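Local coordinates for protein putative transcriptional regulator (PDB 3K4H) that binds a glucose-containing glycan in a periplasmic-binding-protein-like domain and probably acts as a LacI-type, DNA-binding transcriptional regulator, at residues Ser233-Asn246 / Ile273-Glu285. Sequence-based numbering, arbitrary orientation.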
ATOM      1  N   SER A 233     -22.326  13.978  -1.139  1.00 57.37           N
ATOM      2  CA  SER A 233     -21.832  14.139   0.212  1.00 57.00           C
ATOM      3  C   SER A 233     -21.519  15.602   0.540  1.00 57.23           C
ATOM      4  O   SER A 233     -21.557  15.975   1.705  1.00 57.98           O
ATOM      5  CB  SER A 233     -20.608  13.250   0.468  1.00 56.54           C
ATOM      6  OG  SER A 233     -19.441  13.778  -0.152  1.00 42.56           O
ATOM      7  N   GLU A 234     -21.216  16.414  -0.473  1.00 56.81           N
ATOM      8  CA  GLU A 234     -20.813  17.817  -0.283  1.00 56.70           C
ATOM      9  C   GLU A 234     -21.974  18.697   0.154  1.00 56.52           C
ATOM     10  O   GLU A 234     -21.802  19.711   0.838  1.00 56.06           O
ATOM     11  CB  GLU A 234     -20.208  18.380  -1.567  1.00 56.97           C
ATOM     12  CG  GLU A 234     -18.762  17.975  -1.779  1.00 81.39           C
ATOM     13  CD  GLU A 234     -18.231  18.314  -3.167  1.00 58.23           C
ATOM     14  OE1 GLU A 234     -18.088  19.518  -3.476  1.00 81.75           O
ATOM     15  OE2 GLU A 234     -17.934  17.370  -3.941  1.00 81.72           O
ATOM     16  N   ILE A 235     -23.166  18.246  -0.205  1.00 56.77           N
ATOM     17  CA  ILE A 235     -24.376  19.047  -0.164  1.00 56.18           C
ATOM     18  C   ILE A 235     -25.428  18.467   0.792  1.00 54.82           C
ATOM     19  O   ILE A 235     -26.528  19.026   0.939  1.00 55.18           O
ATOM     20  CB  ILE A 235     -24.893  19.205  -1.620  1.00 56.72           C
ATOM     21  CG1 ILE A 235     -25.149  20.672  -1.949  1.00 54.85           C
ATOM     22  CG2 ILE A 235     -25.959  18.164  -2.018  1.00 53.54           C
ATOM     23  CD1 ILE A 235     -23.896  21.363  -2.502  1.00 57.42           C
ATOM     24  N   ALA A 236     -25.058  17.401   1.452  1.00 52.75           N
ATOM     25  CA  ALA A 236     -25.912  16.753   2.378  1.00 51.72           C
ATOM     26  C   ALA A 236     -26.009  17.687   3.501  1.00 51.86           C
ATOM     27  O   ALA A 236     -25.150  18.488   3.695  1.00 52.36           O
ATOM     28  CB  ALA A 236     -25.291  15.535   2.834  1.00 51.33           C
ATOM     29  N   SER A 237     -27.070  17.612   4.263  1.00 50.87           N
ATOM     30  CA  SER A 237     -27.111  18.466   5.389  1.00 49.60           C
ATOM     31  C   SER A 237     -27.058  17.625   6.603  1.00 47.98           C
ATOM     32  O   SER A 237     -27.956  16.868   6.849  1.00 47.36           O
ATOM     33  CB  SER A 237     -28.422  19.199   5.382  1.00 49.81           C
ATOM     34  OG  SER A 237     -29.413  18.368   5.899  1.00 58.62           O
ATOM     35  N   PRO A 238     -26.077  17.857   7.448  1.00 46.27           N
ATOM     36  CA  PRO A 238     -24.920  18.678   7.185  1.00 44.78           C
ATOM     37  C   PRO A 238     -24.011  17.951   6.300  1.00 43.83           C
ATOM     38  O   PRO A 238     -24.103  16.785   6.237  1.00 42.50           O
ATOM     39  CB  PRO A 238     -24.284  18.763   8.528  1.00 44.66           C
ATOM     40  CG  PRO A 238     -24.621  17.616   9.141  1.00 24.40           C
ATOM     41  CD  PRO A 238     -25.949  17.229   8.749  1.00 45.47           C
ATOM     42  N   PRO A 239     -23.118  18.613   5.632  1.00 44.57           N
ATOM     43  CA  PRO A 239     -22.220  17.918   4.740  1.00 44.90           C
ATOM     44  C   PRO A 239     -21.422  16.842   5.419  1.00 44.22           C
ATOM     45  O   PRO A 239     -20.927  17.016   6.476  1.00 43.35           O
ATOM     46  CB  PRO A 239     -21.296  19.025   4.311  1.00 45.23           C
ATOM     47  CG  PRO A 239     -22.097  20.177   4.368  1.00 41.37           C
ATOM     48  CD  PRO A 239     -22.936  20.053   5.535  1.00 44.58           C
ATOM     49  N   LEU A 240     -21.297  15.713   4.750  1.00 44.67           N
ATOM     50  CA  LEU A 240     -20.649  14.521   5.269  1.00 44.74           C
ATOM     51  C   LEU A 240     -19.168  14.438   5.271  1.00 45.41           C
ATOM     52  O   LEU A 240     -18.567  14.611   4.273  1.00 46.34           O
ATOM     53  CB  LEU A 240     -21.031  13.406   4.363  1.00 44.64           C
ATOM     54  CG  LEU A 240     -21.899  12.255   4.729  1.00 47.15           C
ATOM     55  CD1 LEU A 240     -21.794  11.372   3.589  1.00 44.74           C
ATOM     56  CD2 LEU A 240     -21.358  11.594   5.865  1.00 44.99           C
ATOM     57  N   SER A 241     -18.575  14.082   6.388  1.00 45.15           N
ATOM     58  CA  SER A 241     -17.180  13.779   6.407  1.00 44.71           C
ATOM     59  C   SER A 241     -17.012  12.521   5.655  1.00 44.30           C
ATOM     60  O   SER A 241     -17.738  11.609   5.834  1.00 44.61           O
ATOM     61  CB  SER A 241     -16.765  13.562   7.814  1.00 44.31           C
ATOM     62  OG  SER A 241     -17.126  14.665   8.544  1.00 51.64           O
ATOM     63  N   THR A 242     -16.015  12.451   4.821  1.00 43.50           N
ATOM     64  CA  THR A 242     -15.940  11.347   3.928  1.00 43.28           C
ATOM     65  C   THR A 242     -14.532  11.151   3.524  1.00 42.88           C
ATOM     66  O   THR A 242     -13.783  12.045   3.586  1.00 43.47           O
ATOM     67  CB  THR A 242     -16.749  11.708   2.762  1.00 43.18           C
ATOM     68  OG1 THR A 242     -17.140  10.549   2.074  1.00 45.65           O
ATOM     69  CG2 THR A 242     -15.971  12.494   1.912  1.00 43.22           C
ATOM     70  N   VAL A 243     -14.153  10.006   3.042  1.00 42.06           N
ATOM     71  CA  VAL A 243     -12.785   9.911   2.652  1.00 42.29           C
ATOM     72  C   VAL A 243     -12.722   9.966   1.172  1.00 42.40           C
ATOM     73  O   VAL A 243     -13.329   9.175   0.541  1.00 42.20           O
ATOM     74  CB  VAL A 243     -12.241   8.568   2.992  1.00 42.79           C
ATOM     75  CG1 VAL A 243     -10.908   8.412   2.467  1.00 30.31           C
ATOM     76  CG2 VAL A 243     -12.237   8.347   4.417  1.00 30.34           C
ATOM     77  N   ASP A 244     -11.959  10.899   0.626  1.00 43.77           N
ATOM     78  CA  ASP A 244     -11.799  11.020  -0.793  1.00 45.14           C
ATOM     79  C   ASP A 244     -10.788  10.027  -1.121  1.00 45.75           C
ATOM     80  O   ASP A 244      -9.809   9.915  -0.502  1.00 46.66           O
ATOM     81  CB  ASP A 244     -11.345  12.383  -1.233  1.00 45.92           C
ATOM     82  CG  ASP A 244     -11.398  12.545  -2.707  1.00 60.24           C
ATOM     83  OD1 ASP A 244     -10.937  11.660  -3.410  1.00 47.08           O
ATOM     84  OD2 ASP A 244     -11.927  13.533  -3.179  1.00 46.45           O
ATOM     85  N   VAL A 245     -11.072   9.287  -2.134  1.00 46.01           N
ATOM     86  CA  VAL A 245     -10.435   8.043  -2.432  1.00 46.67           C
ATOM     87  C   VAL A 245      -9.983   8.140  -3.905  1.00 47.41           C
ATOM     88  O   VAL A 245      -9.465   7.196  -4.479  1.00 47.55           O
ATOM     89  CB  VAL A 245     -11.480   6.946  -2.148  1.00 46.69           C
ATOM     90  CG1 VAL A 245     -12.095   6.368  -3.426  1.00 42.01           C
ATOM     91  CG2 VAL A 245     -10.940   5.899  -1.244  1.00 42.36           C
ATOM     92  N   ASN A 246     -10.182   9.313  -4.495  1.00 48.28           N
ATOM     93  CA  ASN A 246      -9.630   9.639  -5.802  1.00 50.53           C
ATOM     94  C   ASN A 246     -10.048   8.726  -6.942  1.00 50.21           C
ATOM     95  O   ASN A 246      -9.209   8.303  -7.749  1.00 51.09           O
ATOM     96  CB  ASN A 246      -8.120   9.688  -5.715  1.00 53.06           C
ATOM     97  CG  ASN A 246      -7.585  11.078  -5.869  1.00 72.65           C
ATOM     98  OD1 ASN A 246      -7.417  11.552  -6.984  1.00 55.11           O
ATOM     99  ND2 ASN A 246      -7.301  11.734  -4.763  1.00 53.84           N
ATOM    100  N   ILE A 273      -0.884   2.137  -5.693  1.00 44.28           N
ATOM    101  CA  ILE A 273      -1.679   2.670  -4.588  1.00 43.64           C
ATOM    102  C   ILE A 273      -1.943   4.160  -4.772  1.00 43.82           C
ATOM    103  O   ILE A 273      -1.001   4.969  -4.753  1.00 45.42           O
ATOM    104  CB  ILE A 273      -1.020   2.398  -3.216  1.00 43.13           C
ATOM    105  CG1 ILE A 273      -0.808   0.901  -2.996  1.00 41.85           C
ATOM    106  CG2 ILE A 273      -1.853   2.983  -2.075  1.00 42.22           C
ATOM    107  CD1 ILE A 273      -2.039   0.029  -3.179  1.00 43.33           C
ATOM    108  N   ILE A 274      -3.215   4.513  -4.944  1.00 42.11           N
ATOM    109  CA  ILE A 274      -3.631   5.895  -5.171  1.00 41.85           C
ATOM    110  C   ILE A 274      -3.953   6.520  -3.812  1.00 42.08           C
ATOM    111  O   ILE A 274      -4.642   5.906  -2.996  1.00 43.20           O
ATOM    112  CB  ILE A 274      -4.881   5.927  -6.123  1.00 42.42           C
ATOM    113  CG1 ILE A 274      -4.493   6.038  -7.601  1.00 52.56           C
ATOM    114  CG2 ILE A 274      -5.798   7.089  -5.818  1.00 52.68           C
ATOM    115  CD1 ILE A 274      -3.794   4.840  -8.177  1.00 42.61           C
ATOM    116  N   PRO A 275      -3.483   7.749  -3.554  1.00 41.10           N
ATOM    117  CA  PRO A 275      -3.728   8.357  -2.254  1.00 40.75           C
ATOM    118  C   PRO A 275      -5.187   8.640  -1.974  1.00 42.10           C
ATOM    119  O   PRO A 275      -5.971   8.972  -2.881  1.00 42.19           O
ATOM    120  CB  PRO A 275      -3.002   9.690  -2.340  1.00 40.15           C
ATOM    121  CG  PRO A 275      -2.050   9.550  -3.467  1.00 42.67           C
ATOM    122  CD  PRO A 275      -2.777   8.674  -4.441  1.00 41.24           C
ATOM    123  N   HIS A 276      -5.524   8.525  -0.695  1.00 42.96           N
ATOM    124  CA  HIS A 276      -6.821   8.895  -0.168  1.00 43.59           C
ATOM    125  C   HIS A 276      -6.654  10.115   0.736  1.00 44.37           C
ATOM    126  O   HIS A 276      -5.541  10.454   1.100  1.00 44.26           O
ATOM    127  CB  HIS A 276      -7.382   7.733   0.631  1.00 43.66           C
ATOM    128  CG  HIS A 276      -6.583   7.406   1.855  1.00 44.02           C
ATOM    129  ND1 HIS A 276      -5.496   6.557   1.827  1.00 43.62           N
ATOM    130  CD2 HIS A 276      -6.713   7.815   3.141  1.00 43.24           C
ATOM    131  CE1 HIS A 276      -4.995   6.450   3.045  1.00 43.41           C
ATOM    132  NE2 HIS A 276      -5.715   7.201   3.860  1.00 44.12           N
ATOM    133  N   LYS A 277      -7.755  10.774   1.086  1.00 45.56           N
ATOM    134  CA  LYS A 277      -7.737  11.935   1.972  1.00 46.44           C
ATOM    135  C   LYS A 277      -9.007  11.964   2.807  1.00 45.43           C
ATOM    136  O   LYS A 277     -10.111  11.942   2.277  1.00 45.61           O
ATOM    137  CB  LYS A 277      -7.689  13.208   1.148  1.00 48.76           C
ATOM    138  CG  LYS A 277      -6.850  14.278   1.754  1.00 67.57           C
ATOM    139  CD  LYS A 277      -7.361  15.639   1.336  1.00 53.36           C
ATOM    140  CE  LYS A 277      -6.426  16.758   1.811  1.00 67.57           C
ATOM    141  NZ  LYS A 277      -5.599  17.115   0.629  1.00 55.73           N
ATOM    142  N   LEU A 278      -8.858  12.037   4.116  1.00 44.31           N
ATOM    143  CA  LEU A 278     -10.005  12.183   4.973  1.00 43.41           C
ATOM    144  C   LEU A 278     -10.482  13.643   4.994  1.00 44.20           C
ATOM    145  O   LEU A 278      -9.754  14.522   5.469  1.00 43.65           O
ATOM    146  CB  LEU A 278      -9.628  11.714   6.356  1.00 42.41           C
ATOM    147  CG  LEU A 278     -10.617  11.975   7.472  1.00 40.27           C
ATOM    148  CD1 LEU A 278     -11.966  11.282   7.235  1.00 42.18           C
ATOM    149  CD2 LEU A 278      -9.929  11.443   8.684  1.00 42.25           C
ATOM    150  N   LEU A 279     -11.662  13.920   4.488  1.00 45.01           N
ATOM    151  CA  LEU A 279     -12.160  15.258   4.522  1.00 45.81           C
ATOM    152  C   LEU A 279     -13.101  15.379   5.627  1.00 46.84           C
ATOM    153  O   LEU A 279     -14.127  14.803   5.577  1.00 47.04           O
ATOM    154  CB  LEU A 279     -13.001  15.533   3.323  1.00 45.49           C
ATOM    155  CG  LEU A 279     -12.379  15.205   2.016  1.00 61.72           C
ATOM    156  CD1 LEU A 279     -13.349  15.464   1.004  1.00 45.19           C
ATOM    157  CD2 LEU A 279     -11.254  16.081   1.866  1.00 45.94           C
ATOM    158  N   LYS A 280     -12.789  16.176   6.620  1.00 47.59           N
ATOM    159  CA  LYS A 280     -13.698  16.314   7.701  1.00 48.18           C
ATOM    160  C   LYS A 280     -14.570  17.458   7.390  1.00 48.21           C
ATOM    161  O   LYS A 280     -14.120  18.544   7.257  1.00 48.02           O
ATOM    162  CB  LYS A 280     -12.936  16.585   8.955  1.00 48.03           C
ATOM    163  CG  LYS A 280     -11.542  16.180   8.857  1.00 49.68           C
ATOM    164  CD  LYS A 280     -10.987  15.782  10.161  1.00 47.99           C
ATOM    165  CE  LYS A 280      -9.576  15.424   9.979  1.00 49.76           C
ATOM    166  NZ  LYS A 280      -8.967  14.973  11.194  1.00 48.22           N
ATOM    167  N   ARG A 281     -15.839  17.190   7.204  1.00 48.46           N
ATOM    168  CA  ARG A 281     -16.734  18.255   6.951  1.00 48.88           C
ATOM    169  C   ARG A 281     -17.522  18.535   8.193  1.00 50.06           C
ATOM    170  O   ARG A 281     -16.996  18.976   9.159  1.00 49.87           O
ATOM    171  CB  ARG A 281     -17.640  17.917   5.779  1.00 48.32           C
ATOM    172  CG  ARG A 281     -16.922  17.393   4.558  1.00 52.66           C
ATOM    173  CD  ARG A 281     -17.522  17.854   3.239  1.00 47.48           C
ATOM    174  NE  ARG A 281     -17.673  16.796   2.253  1.00 52.81           N
ATOM    175  CZ  ARG A 281     -17.100  16.792   1.070  1.00 45.52           C
ATOM    176  NH1 ARG A 281     -17.297  15.803   0.255  1.00 53.06           N
ATOM    177  NH2 ARG A 281     -16.333  17.764   0.703  1.00 52.47           N
ATOM    178  N   GLN A 282     -18.811  18.311   8.138  1.00 51.01           N
ATOM    179  CA  GLN A 282     -19.673  18.549   9.269  1.00 50.93           C
ATOM    180  C   GLN A 282     -20.349  17.476  10.097  1.00 50.16           C
ATOM    181  O   GLN A 282     -21.207  17.776  10.843  1.00 49.65           O
ATOM    182  CB  GLN A 282     -20.590  19.672   8.918  1.00 51.65           C
ATOM    183  CG  GLN A 282     -19.762  20.883   8.795  1.00 71.93           C
ATOM    184  CD  GLN A 282     -20.139  21.739   7.677  1.00 52.81           C
ATOM    185  OE1 GLN A 282     -21.209  22.287   7.671  1.00 72.15           O
ATOM    186  NE2 GLN A 282     -19.251  21.893   6.722  1.00 72.08           N
ATOM    187  N   THR A 283     -20.012  16.224   9.940  1.00 49.98           N
ATOM    188  CA  THR A 283     -20.750  15.185  10.610  1.00 49.51           C
ATOM    189  C   THR A 283     -20.076  14.606  11.784  1.00 48.74           C
ATOM    190  O   THR A 283     -20.450  13.589  12.237  1.00 48.72           O
ATOM    191  CB  THR A 283     -21.085  14.069   9.699  1.00 50.15           C
ATOM    192  OG1 THR A 283     -19.986  13.813   8.850  1.00 54.43           O
ATOM    193  CG2 THR A 283     -22.200  14.449   8.866  1.00 53.38           C
ATOM    194  N   CYS A 284     -19.052  15.254  12.267  1.00 49.33           N
ATOM    195  CA  CYS A 284     -18.349  14.768  13.428  1.00 50.17           C
ATOM    196  C   CYS A 284     -18.202  15.768  14.553  1.00 50.92           C
ATOM    197  O   CYS A 284     -17.908  16.902  14.328  1.00 50.93           O
ATOM    198  CB  CYS A 284     -17.006  14.249  13.003  1.00 50.48           C
ATOM    199  SG  CYS A 284     -17.181  12.778  12.220  1.00 52.56           S
ATOM    200  N   GLU A 285     -18.400  15.318  15.776  1.00 51.88           N
ATOM    201  CA  GLU A 285     -18.282  16.155  16.951  1.00 52.33           C
ATOM    202  C   GLU A 285     -17.510  15.480  18.040  1.00 52.87           C
ATOM    203  O   GLU A 285     -17.343  14.302  18.033  1.00 51.88           O
ATOM    204  CB  GLU A 285     -19.634  16.484  17.500  1.00 52.43           C
ATOM    205  CG  GLU A 285     -19.788  17.886  17.850  1.00 74.11           C
ATOM    206  CD  GLU A 285     -21.193  18.241  18.111  1.00 53.65           C
ATOM    207  OE1 GLU A 285     -21.726  19.122  17.431  1.00 74.31           O
ATOM    208  OE2 GLU A 285     -21.779  17.648  19.007  1.00 74.41           O
TER
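Arg281 reaches across from the loop after strand 277-279 to residues 233-241, its aliphatic part running past Pro239 and the Leu240 carbonyl and only its tip going on to Ser233 and Glu234. Arg281 CB rests 3.5 Å from Pro239 O; with CG anti to its own carbonyl carbon (chi1 -49°), the chain is directed along the Leu240 carbonyl. It bends about CB-CG and again about CG-CD, bringing Arg281 NE to within 3.1 Å of Leu240 O, a hydrogen bond bent to 138°. At the tip, Arg281 NH1 donates to Ser233 OG (3.0 Å) and also hydrogen-bonds Asn229 OD1. Glu234 CG lies over one guanidinium face, 3.3 Å from Arg281 NH1. Leu279 CD1 lies over the opposite face. Arg281 sits just past the antiparallel edge of the mixed six-stranded sheet of a periplasmic-binding-protein-like fold, where strand 277-279 pairs with 241-244. Thr242 and Leu279 bond reciprocally through their backbones, as do Asp244 and Lys277; between them, Val243 CG2 packs on Leu278 CD1 on the face covered by helix 115-128. Beyond the ladder, Thr283 OG1 receives a nearly straight bond from Ser241 N (2.9 Å, 175°) and another from Ser241 OG, which itself accepts from Arg281 N; Ile224 O is a further partner of Thr283 OG1.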